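Local structure of integrase (Enterobacteria phage lambda, 1Z19) at residues Ser66-Arg71 with Thr95-Ser100; Lys101-Arg106 with Glu228-Thr233; Met146-Ile151 with Glu196-Ser201. The protein integrates phage DNA into the host genome by site-specific recombination and, together with excisionase, excises the prophage again. The protein carries 1 engineered substitution. All blocks are in the same frame, centred on the assembly; numbering follows the deposited sequence.

Contact 1 (Ser66-Arg71 with Thr95-Ser100); sequences SAKLIR and TRAAKS. With nucleotides of chain A.
A67, K68 and R71 make up the side of helix 64-83 along which the irregular chain T95-S100 runs, while S66, just before them, faces the DNA. The backbone N of S66 donates to OP2 of DT11 of chain A at 2.9 Å, and S66 OG donates to the same oxygen at 2.8 Å. Serine suits the first turn of a helix aimed at a phosphate: its amide is not taken up by the helix, and with OG beside that N (chi1 -65°) both donors reach one acceptor. A67 follows, meeting A98 methyl to methyl (CB to CB 4.1 Å), two small residues that let helix and chain come close. The aliphatic stem of K68 runs alongside A97 and A98, with CD 3.7 Å from A98 O. A bend at chi3 (62°) then carries the amine toward S100 OG, near a DNA phosphate. L69 reaches into the major groove, where CD1 lies 3.7 Å from O4 of DT11 and close to the thymine methyl. R71, extended from CG to NE, slides past T95 in the opposite direction. Its NE passes T95 CG2, A97 CB lies over one guanidinium face, and NH2 gives T95 O a weak but nearly straight bond (3.3 Å, 167°). R96 turns the other way, to D76 and E80 of the second subunit. On helix 64-83, I70 packs against helices 21-37 and 48-60; T95 and A98, from the irregular chain, lie against helix 48-60 through T48 and I59.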
# COMPACT_ATOMS: atom_id res chain seq x y z
N SER E 66 6.30 27.58 4.30
CA SER E 66 5.51 27.95 5.44
C SER E 66 4.02 27.95 5.09
O SER E 66 3.19 27.47 5.86
CB SER E 66 5.93 29.33 5.94
OG SER E 66 7.26 29.31 6.43
N ALA E 67 3.68 28.47 3.92
CA ALA E 67 2.28 28.51 3.52
C ALA E 67 1.68 27.12 3.53
O ALA E 67 0.65 26.88 4.16
CB ALA E 67 2.14 29.12 2.12
N LYS E 68 2.34 26.19 2.85
CA LYS E 68 1.87 24.82 2.72
C LYS E 68 1.68 24.10 4.05
O LYS E 68 0.74 23.33 4.21
CB LYS E 68 2.83 24.04 1.81
CG LYS E 68 2.27 22.74 1.24
CD LYS E 68 3.22 22.13 0.21
CE LYS E 68 4.58 21.77 0.83
NZ LYS E 68 5.58 21.30 -0.18
N LEU E 69 2.57 24.33 5.00
CA LEU E 69 2.43 23.68 6.29
C LEU E 69 1.31 24.35 7.06
O LEU E 69 0.44 23.66 7.62
CB LEU E 69 3.74 23.78 7.08
CG LEU E 69 4.91 22.98 6.52
CD1 LEU E 69 6.14 23.24 7.37
CD2 LEU E 69 4.57 21.51 6.51
N ILE E 70 1.32 25.67 7.11
CA ILE E 70 0.29 26.41 7.81
C ILE E 70 -1.07 25.95 7.28
O ILE E 70 -1.97 25.62 8.06
CB ILE E 70 0.44 27.92 7.59
CG1 ILE E 70 1.64 28.43 8.39
CG2 ILE E 70 -0.82 28.64 8.01
CD1 ILE E 70 2.09 29.83 8.00
N ARG E 71 -1.22 25.92 5.96
CA ARG E 71 -2.48 25.47 5.39
C ARG E 71 -2.83 24.08 5.91
O ARG E 71 -3.98 23.83 6.28
CB ARG E 71 -2.40 25.43 3.86
CG ARG E 71 -3.62 24.78 3.22
CD ARG E 71 -3.49 24.70 1.70
NE ARG E 71 -4.59 23.97 1.08
CZ ARG E 71 -4.91 22.70 1.34
NH1 ARG E 71 -4.20 21.99 2.22
NH2 ARG E 71 -5.92 22.12 0.71
N THR E 95 -9.20 25.22 -0.72
CA THR E 95 -7.98 25.94 -1.05
C THR E 95 -7.04 25.00 -1.80
O THR E 95 -7.26 23.79 -1.85
CB THR E 95 -7.30 26.44 0.24
OG1 THR E 95 -7.95 27.64 0.67
CG2 THR E 95 -5.83 26.72 0.04
N ARG E 96 -6.01 25.57 -2.40
CA ARG E 96 -5.00 24.81 -3.14
C ARG E 96 -3.67 25.00 -2.41
O ARG E 96 -3.26 26.14 -2.14
CB ARG E 96 -4.87 25.35 -4.56
CG ARG E 96 -4.56 26.84 -4.61
CD ARG E 96 -3.89 27.23 -5.90
NE ARG E 96 -4.71 26.89 -7.06
CZ ARG E 96 -4.38 27.18 -8.32
NH1 ARG E 96 -3.24 27.81 -8.59
NH2 ARG E 96 -5.20 26.85 -9.31
N ALA E 97 -3.00 23.90 -2.08
CA ALA E 97 -1.73 23.98 -1.39
C ALA E 97 -0.69 24.66 -2.30
O ALA E 97 -0.50 24.24 -3.44
CB ALA E 97 -1.26 22.59 -0.99
N ALA E 98 -0.06 25.71 -1.79
CA ALA E 98 0.95 26.45 -2.54
C ALA E 98 2.00 25.50 -3.11
O ALA E 98 2.51 24.63 -2.40
CB ALA E 98 1.62 27.47 -1.63
N LYS E 99 2.31 25.65 -4.40
CA LYS E 99 3.30 24.78 -5.05
C LYS E 99 4.68 25.42 -4.98
O LYS E 99 4.86 26.57 -5.38
CB LYS E 99 2.90 24.53 -6.51
N SER E 100 5.65 24.66 -4.48
CA SER E 100 7.02 25.16 -4.34
C SER E 100 8.08 24.08 -4.57
O SER E 100 7.96 22.96 -4.06
CB SER E 100 7.23 25.75 -2.94
OG SER E 100 7.04 24.75 -1.94
P DT A 11 10.36 29.13 3.88
OP1 DT A 11 10.51 29.89 2.62
OP2 DT A 11 9.00 28.70 4.30
O5' DT A 11 11.30 27.84 3.82
C5' DT A 11 12.70 28.00 3.87
C4' DT A 11 13.43 26.71 3.58
O4' DT A 11 13.39 25.82 4.73
C3' DT A 11 12.88 25.89 2.42
O3' DT A 11 13.98 25.15 1.90
C2' DT A 11 11.87 24.99 3.11
C1' DT A 11 12.59 24.69 4.43
N1 DT A 11 11.76 24.39 5.60
C2 DT A 11 11.99 23.22 6.27
O2 DT A 11 12.84 22.41 5.93
N3 DT A 11 11.19 23.02 7.36
C4 DT A 11 10.19 23.85 7.83
O4 DT A 11 9.55 23.54 8.84
C5 DT A 11 10.00 25.06 7.08
C7 DT A 11 8.93 26.01 7.52
C6 DT A 11 10.78 25.27 6.01
P DC A 10 8.64 33.13 9.36
OP1 DC A 10 8.62 34.54 8.93
OP2 DC A 10 7.42 32.48 9.89
O5' DC A 10 9.19 32.24 8.17
C5' DC A 10 9.91 31.09 8.51
C4' DC A 10 10.96 30.77 7.47
O4' DC A 10 11.90 29.93 8.19
C3' DC A 10 10.38 29.91 6.36
O3' DC A 10 10.99 30.00 5.08
C2' DC A 10 10.55 28.51 6.89
C1' DC A 10 11.78 28.59 7.77
N1 DC A 10 11.57 27.76 8.96
C2 DC A 10 12.45 26.72 9.20
O2 DC A 10 13.44 26.61 8.47
N3 DC A 10 12.20 25.86 10.21
C4 DC A 10 11.13 26.03 10.98
N4 DC A 10 10.92 25.14 11.95
C5 DC A 10 10.24 27.12 10.80
C6 DC A 10 10.50 27.96 9.79

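Contact 2 (Lys101-Arg106 with Glu228-Thr233); sequences KVRRSR and EGDPPT. Engineered in segment 101-106: K101 (natural residue Glu). With nucleotides of chain A; nucleotides of chain C.
R103 and D230 meet through both backbone and side chain. D230 N gives R103 O a weak bond of 3.3 Å, and D230 O accepts S105 N at 3.0 Å. The carboxylate lies obliquely across the arginine, OD1 at the guanidinium edge in a long salt bridge (NE to OD1 3.7 Å). R103 NH2 is held by a phosphate and NH1 weakly by G62 O. OP1 of DT12 of chain A takes two amides, R103 N at 2.6 Å and R104 N at 3.0 Å. The R104 chain, bent at chi3 (-57°), crosses T233 at about a right angle; its flat guanidinium fits between T233 OG1 and C4' of DT12, one over each face, with NH2 near C5' of DC25 of chain C. T233 OG1 donates to OP1 of DC25 at 2.6 Å. P232, lacking an N-H, brings its CA to S105 O in a CH...O contact, and its O accepts from R220. R106 is bound by E236 and D271 O; its own O accepts from R275 and, weakly, from S105 OG. The contact ties the linker before helix 109-118 to the loop joining helices 209-223 and 237-248, beside H235, a predicted active-site residue.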
# COMPACT_ATOMS: atom_id res chain seq x y z
N LYS E 101 9.11 24.43 -5.33
CA LYS E 101 10.20 23.50 -5.63
C LYS E 101 11.35 23.69 -4.62
O LYS E 101 11.57 24.79 -4.12
CB LYS E 101 10.70 23.72 -7.05
N VAL E 102 12.07 22.61 -4.32
CA VAL E 102 13.18 22.67 -3.37
C VAL E 102 14.27 23.62 -3.84
O VAL E 102 14.81 23.48 -4.94
CB VAL E 102 13.81 21.29 -3.18
CG1 VAL E 102 14.80 21.35 -2.05
CG2 VAL E 102 12.75 20.27 -2.91
N ARG E 103 14.60 24.59 -3.00
CA ARG E 103 15.62 25.58 -3.34
C ARG E 103 17.05 25.12 -3.05
O ARG E 103 17.99 25.55 -3.70
CB ARG E 103 15.37 26.89 -2.56
CG ARG E 103 14.05 27.58 -2.85
CD ARG E 103 14.17 29.10 -2.64
NE ARG E 103 14.15 29.51 -1.24
CZ ARG E 103 13.07 29.93 -0.58
NH1 ARG E 103 11.88 30.00 -1.19
NH2 ARG E 103 13.17 30.31 0.69
N ARG E 104 17.21 24.24 -2.06
CA ARG E 104 18.52 23.75 -1.67
C ARG E 104 19.24 23.03 -2.79
O ARG E 104 18.70 22.11 -3.40
CB ARG E 104 18.39 22.82 -0.47
CG ARG E 104 19.72 22.35 0.07
CD ARG E 104 19.53 21.37 1.21
NE ARG E 104 18.74 21.95 2.28
CZ ARG E 104 18.19 21.24 3.26
NH1 ARG E 104 18.35 19.93 3.29
NH2 ARG E 104 17.49 21.85 4.21
N SER E 105 20.47 23.44 -3.05
CA SER E 105 21.27 22.84 -4.10
C SER E 105 21.93 21.54 -3.63
O SER E 105 22.31 21.40 -2.46
CB SER E 105 22.33 23.85 -4.55
OG SER E 105 23.15 23.34 -5.59
N ARG E 106 22.06 20.58 -4.55
CA ARG E 106 22.71 19.31 -4.22
C ARG E 106 24.21 19.56 -4.10
O ARG E 106 24.70 20.65 -4.41
CB ARG E 106 22.45 18.27 -5.31
CG ARG E 106 21.02 17.72 -5.38
CD ARG E 106 20.70 16.85 -4.17
NE ARG E 106 19.57 15.94 -4.37
CZ ARG E 106 18.84 15.44 -3.37
NH1 ARG E 106 19.11 15.78 -2.12
NH2 ARG E 106 17.86 14.58 -3.61
N GLU E 228 23.70 28.03 -7.33
CA GLU E 228 22.46 28.62 -7.81
C GLU E 228 21.48 28.44 -6.66
O GLU E 228 21.47 27.39 -6.00
CB GLU E 228 21.93 27.86 -9.01
CG GLU E 228 22.96 27.54 -10.05
CD GLU E 228 22.49 26.47 -11.02
OE1 GLU E 228 22.22 25.33 -10.55
OE2 GLU E 228 22.38 26.76 -12.24
N GLY E 229 20.66 29.44 -6.39
CA GLY E 229 19.71 29.30 -5.31
C GLY E 229 20.41 29.07 -3.99
O GLY E 229 21.52 29.54 -3.78
N ASP E 230 19.76 28.33 -3.10
CA ASP E 230 20.32 28.08 -1.79
C ASP E 230 21.49 27.10 -1.77
O ASP E 230 21.56 26.18 -2.57
CB ASP E 230 19.22 27.57 -0.87
CG ASP E 230 18.15 28.60 -0.63
OD1 ASP E 230 17.82 29.35 -1.59
OD2 ASP E 230 17.62 28.66 0.51
N PRO E 231 22.42 27.30 -0.83
CA PRO E 231 23.60 26.45 -0.67
C PRO E 231 23.32 25.04 -0.18
O PRO E 231 22.28 24.76 0.40
CB PRO E 231 24.44 27.22 0.34
CG PRO E 231 24.04 28.61 0.14
CD PRO E 231 22.56 28.51 -0.01
N PRO E 232 24.26 24.12 -0.42
CA PRO E 232 24.06 22.74 0.03
C PRO E 232 24.21 22.80 1.55
O PRO E 232 24.87 23.70 2.09
CB PRO E 232 25.22 21.99 -0.61
CG PRO E 232 25.59 22.83 -1.79
CD PRO E 232 25.47 24.23 -1.25
N THR E 233 23.61 21.86 2.26
CA THR E 233 23.72 21.86 3.70
C THR E 233 24.29 20.53 4.12
O THR E 233 24.57 19.68 3.29
CB THR E 233 22.35 22.09 4.37
OG1 THR E 233 21.53 20.93 4.18
CG2 THR E 233 21.65 23.29 3.74
P DT A 12 13.81 24.25 0.58
OP1 DT A 12 14.79 24.73 -0.40
OP2 DT A 12 12.38 24.13 0.20
O5' DT A 12 14.33 22.83 1.07
C5' DT A 12 13.81 22.24 2.25
C4' DT A 12 14.42 20.87 2.48
O4' DT A 12 13.90 20.39 3.74
C3' DT A 12 14.02 19.81 1.46
O3' DT A 12 15.07 18.84 1.32
C2' DT A 12 12.73 19.24 2.03
C1' DT A 12 12.96 19.33 3.54
N1 DT A 12 11.73 19.65 4.32
C2 DT A 12 11.41 18.84 5.41
O2 DT A 12 12.09 17.90 5.78
N3 DT A 12 10.25 19.19 6.05
C4 DT A 12 9.40 20.23 5.74
O4 DT A 12 8.39 20.42 6.42
C5 DT A 12 9.80 21.04 4.59
C7 DT A 12 8.94 22.19 4.18
C6 DT A 12 10.93 20.71 3.96
P DC C 25 20.84 20.34 7.95
OP1 DC C 25 21.66 20.26 6.72
OP2 DC C 25 21.45 20.07 9.27
O5' DC C 25 20.15 21.77 7.95
C5' DC C 25 19.45 22.22 6.80
C4' DC C 25 19.50 23.72 6.68
O4' DC C 25 18.49 24.33 7.51
C3' DC C 25 20.82 24.31 7.18
O3' DC C 25 21.05 25.53 6.47
C2' DC C 25 20.54 24.57 8.65
C1' DC C 25 19.08 25.00 8.62
N1 DC C 25 18.27 24.70 9.82
C2 DC C 25 17.44 25.72 10.35
O2 DC C 25 17.43 26.85 9.83
N3 DC C 25 16.66 25.43 11.43
C4 DC C 25 16.69 24.21 11.97
N4 DC C 25 15.89 23.97 13.01
C5 DC C 25 17.53 23.18 11.45
C6 DC C 25 18.30 23.47 10.39

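Contact 3 (Met146-Ile151 with Glu196-Ser201); sequences MKWSDI and ETIIAS. With nucleotides of chain A.
I198 is the bump of this contact, and W148, M146 and I151 shape the hollow that receives it. Its CG1 stands over the six-membered ring of W148, 3.8 Å from the centroid and 13° off the ring normal, a CH-pi contact squarely on the face. The two side chains cross at about a right angle, and I198 CG2 lies toward the far rim of the ring, by CH2 and CZ2. Beyond the indole, I198 CD1 fits between I151 CD1 at 3.9 Å and M146 CB (M146 is selenomethionine). A branched isoleucine suits the site because each of its two arms finds a wall; with CG1 beside the backbone N (chi1 -67°), one branch lies over the ring centre while the other follows the rim. L156, L186, C189 and L132 complete the surroundings of I198. The backbones fix this fit: K147 and T197 are a non-hydrogen-bonded pair of a single antiparallel bridge, flanked by I198 N to M146 O (2.7 Å) and W148 N to E196 O (2.9 Å). D150 OD2, reached from above its carboxylate plane, takes K147 N at 3.1 Å and steadies the short 3-10 turn that presents the tryptophan. Water 1 donates to M146 O and accepts from I199 N, and T197 OG1 reaches forward to I199 O at 2.6 Å. The chemistry is therefore divided: amides and carbonyls pair along the bridge, while apolar side chains interlock beside it. The electron-rich indole serves both an aliphatic partner and a cation, since K190 makes a cation-pi contact with it.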
# COMPACT_ATOMS: atom_id res chain seq x y z
N MSE E 146 25.30 8.01 17.71
CA MSE E 146 25.93 6.69 17.62
C MSE E 146 26.95 6.53 18.75
O MSE E 146 27.80 7.40 18.96
CB MSE E 146 26.64 6.55 16.28
CG MSE E 146 25.74 6.70 15.10
SE MSE E 146 26.71 6.60 13.46
CE MSE E 146 25.26 6.18 12.29
N LYS E 147 26.85 5.43 19.48
CA LYS E 147 27.75 5.14 20.60
C LYS E 147 28.66 3.98 20.21
O LYS E 147 28.25 3.09 19.47
CB LYS E 147 26.93 4.77 21.84
CG LYS E 147 25.85 5.78 22.19
CD LYS E 147 25.05 5.37 23.43
CE LYS E 147 23.88 6.34 23.67
NZ LYS E 147 23.10 6.04 24.92
N TRP E 148 29.89 3.97 20.71
CA TRP E 148 30.79 2.88 20.36
C TRP E 148 30.16 1.56 20.73
O TRP E 148 30.54 0.52 20.19
CB TRP E 148 32.15 3.01 21.05
CG TRP E 148 32.95 4.16 20.55
CD1 TRP E 148 33.14 5.35 21.17
CD2 TRP E 148 33.63 4.25 19.29
NE1 TRP E 148 33.89 6.19 20.38
CE2 TRP E 148 34.20 5.54 19.21
CE3 TRP E 148 33.79 3.37 18.21
CZ2 TRP E 148 34.93 5.97 18.11
CZ3 TRP E 148 34.52 3.81 17.10
CH2 TRP E 148 35.08 5.09 17.06
N SER E 149 29.20 1.59 21.63
CA SER E 149 28.56 0.36 22.04
C SER E 149 27.59 -0.18 20.99
O SER E 149 27.04 -1.26 21.15
CB SER E 149 27.84 0.56 23.37
OG SER E 149 26.78 1.49 23.25
N ASP E 150 27.38 0.56 19.91
CA ASP E 150 26.46 0.07 18.90
C ASP E 150 27.17 -0.74 17.84
O ASP E 150 26.55 -1.24 16.90
CB ASP E 150 25.70 1.23 18.25
CG ASP E 150 24.92 2.05 19.25
OD1 ASP E 150 24.52 1.47 20.29
OD2 ASP E 150 24.71 3.26 19.00
N ILE E 151 28.49 -0.88 17.98
CA ILE E 151 29.27 -1.65 17.03
C ILE E 151 29.58 -3.02 17.63
O ILE E 151 30.22 -3.13 18.67
CB ILE E 151 30.58 -0.94 16.69
CG1 ILE E 151 30.25 0.45 16.11
CG2 ILE E 151 31.39 -1.78 15.71
CD1 ILE E 151 31.42 1.14 15.44
N GLU E 196 31.98 8.41 24.29
CA GLU E 196 31.06 7.29 24.25
C GLU E 196 30.34 7.35 22.91
O GLU E 196 29.97 6.32 22.34
CB GLU E 196 30.07 7.37 25.41
CG GLU E 196 30.75 7.42 26.76
CD GLU E 196 29.78 7.74 27.88
OE1 GLU E 196 28.93 8.66 27.69
OE2 GLU E 196 29.87 7.09 28.95
N THR E 197 30.14 8.56 22.41
CA THR E 197 29.51 8.72 21.11
C THR E 197 30.66 8.64 20.12
O THR E 197 31.74 9.12 20.41
CB THR E 197 28.83 10.09 20.98
OG1 THR E 197 29.68 11.10 21.54
CG2 THR E 197 27.49 10.08 21.69
N ILE E 198 30.43 8.02 18.97
CA ILE E 198 31.49 7.90 17.98
C ILE E 198 31.96 9.29 17.54
O ILE E 198 33.13 9.50 17.27
CB ILE E 198 31.01 7.08 16.79
CG1 ILE E 198 30.80 5.64 17.25
CG2 ILE E 198 32.01 7.13 15.65
CD1 ILE E 198 30.21 4.73 16.19
N ILE E 199 31.02 10.23 17.45
CA ILE E 199 31.37 11.61 17.12
C ILE E 199 31.37 12.30 18.47
O ILE E 199 30.45 12.13 19.26
CB ILE E 199 30.31 12.28 16.23
CG1 ILE E 199 30.24 11.57 14.88
CG2 ILE E 199 30.65 13.74 16.05
CD1 ILE E 199 31.57 11.51 14.14
N ALA E 200 32.41 13.06 18.77
CA ALA E 200 32.44 13.72 20.06
C ALA E 200 33.12 15.07 20.01
O ALA E 200 33.84 15.38 19.05
CB ALA E 200 33.12 12.83 21.08
N SER E 201 32.89 15.87 21.04
CA SER E 201 33.48 17.20 21.13
C SER E 201 34.93 17.10 21.59
O SER E 201 35.42 16.04 21.98
CB SER E 201 32.72 18.05 22.12
OG SER E 201 32.93 17.56 23.43
P DG A 4 33.88 21.71 20.41
OP1 DG A 4 34.50 20.42 20.78
OP2 DG A 4 33.50 21.96 19.01
O5' DG A 4 32.57 21.94 21.29
C5' DG A 4 31.98 23.23 21.37
C4' DG A 4 30.75 23.21 22.25
O4' DG A 4 30.42 24.60 22.51
C3' DG A 4 29.52 22.62 21.53
O3' DG A 4 28.56 22.04 22.43
C2' DG A 4 28.93 23.83 20.84
C1' DG A 4 29.21 24.93 21.84
N9 DG A 4 29.31 26.26 21.25
C8 DG A 4 29.95 26.62 20.08
N7 DG A 4 29.66 27.85 19.70
C5 DG A 4 28.83 28.33 20.71
C6 DG A 4 28.18 29.59 20.85
O6 DG A 4 28.20 30.57 20.08
N1 DG A 4 27.43 29.65 22.03
C2 DG A 4 27.33 28.64 22.96
N2 DG A 4 26.57 28.89 24.04
N3 DG A 4 27.92 27.46 22.83
C4 DG A 4 28.65 27.38 21.69
O HOH W 1 28.17 9.82 17.42

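How the contacts relate
The contacts follow the chain from one domain to the other. Contact 1 involves the core-binding helix 64-83, contact 2 comes directly after it as the linker enters the Tyr recombinase region, and contact 3 joins residues that fall between the two segments of contact 2. Centres of contacts 1 and 2 are 20 Å apart, those of 2 and 3 31 Å, and those of 1 and 3 40 Å. Helix 64-83 holds the phosphate of DT11 and the linker that of DT12, so adjacent phosphates are met by the two parts of the protein. Contact 3 joins the loops before strand 151-152 and helix 209-223; its far end, S201, also nears a chain A phosphate.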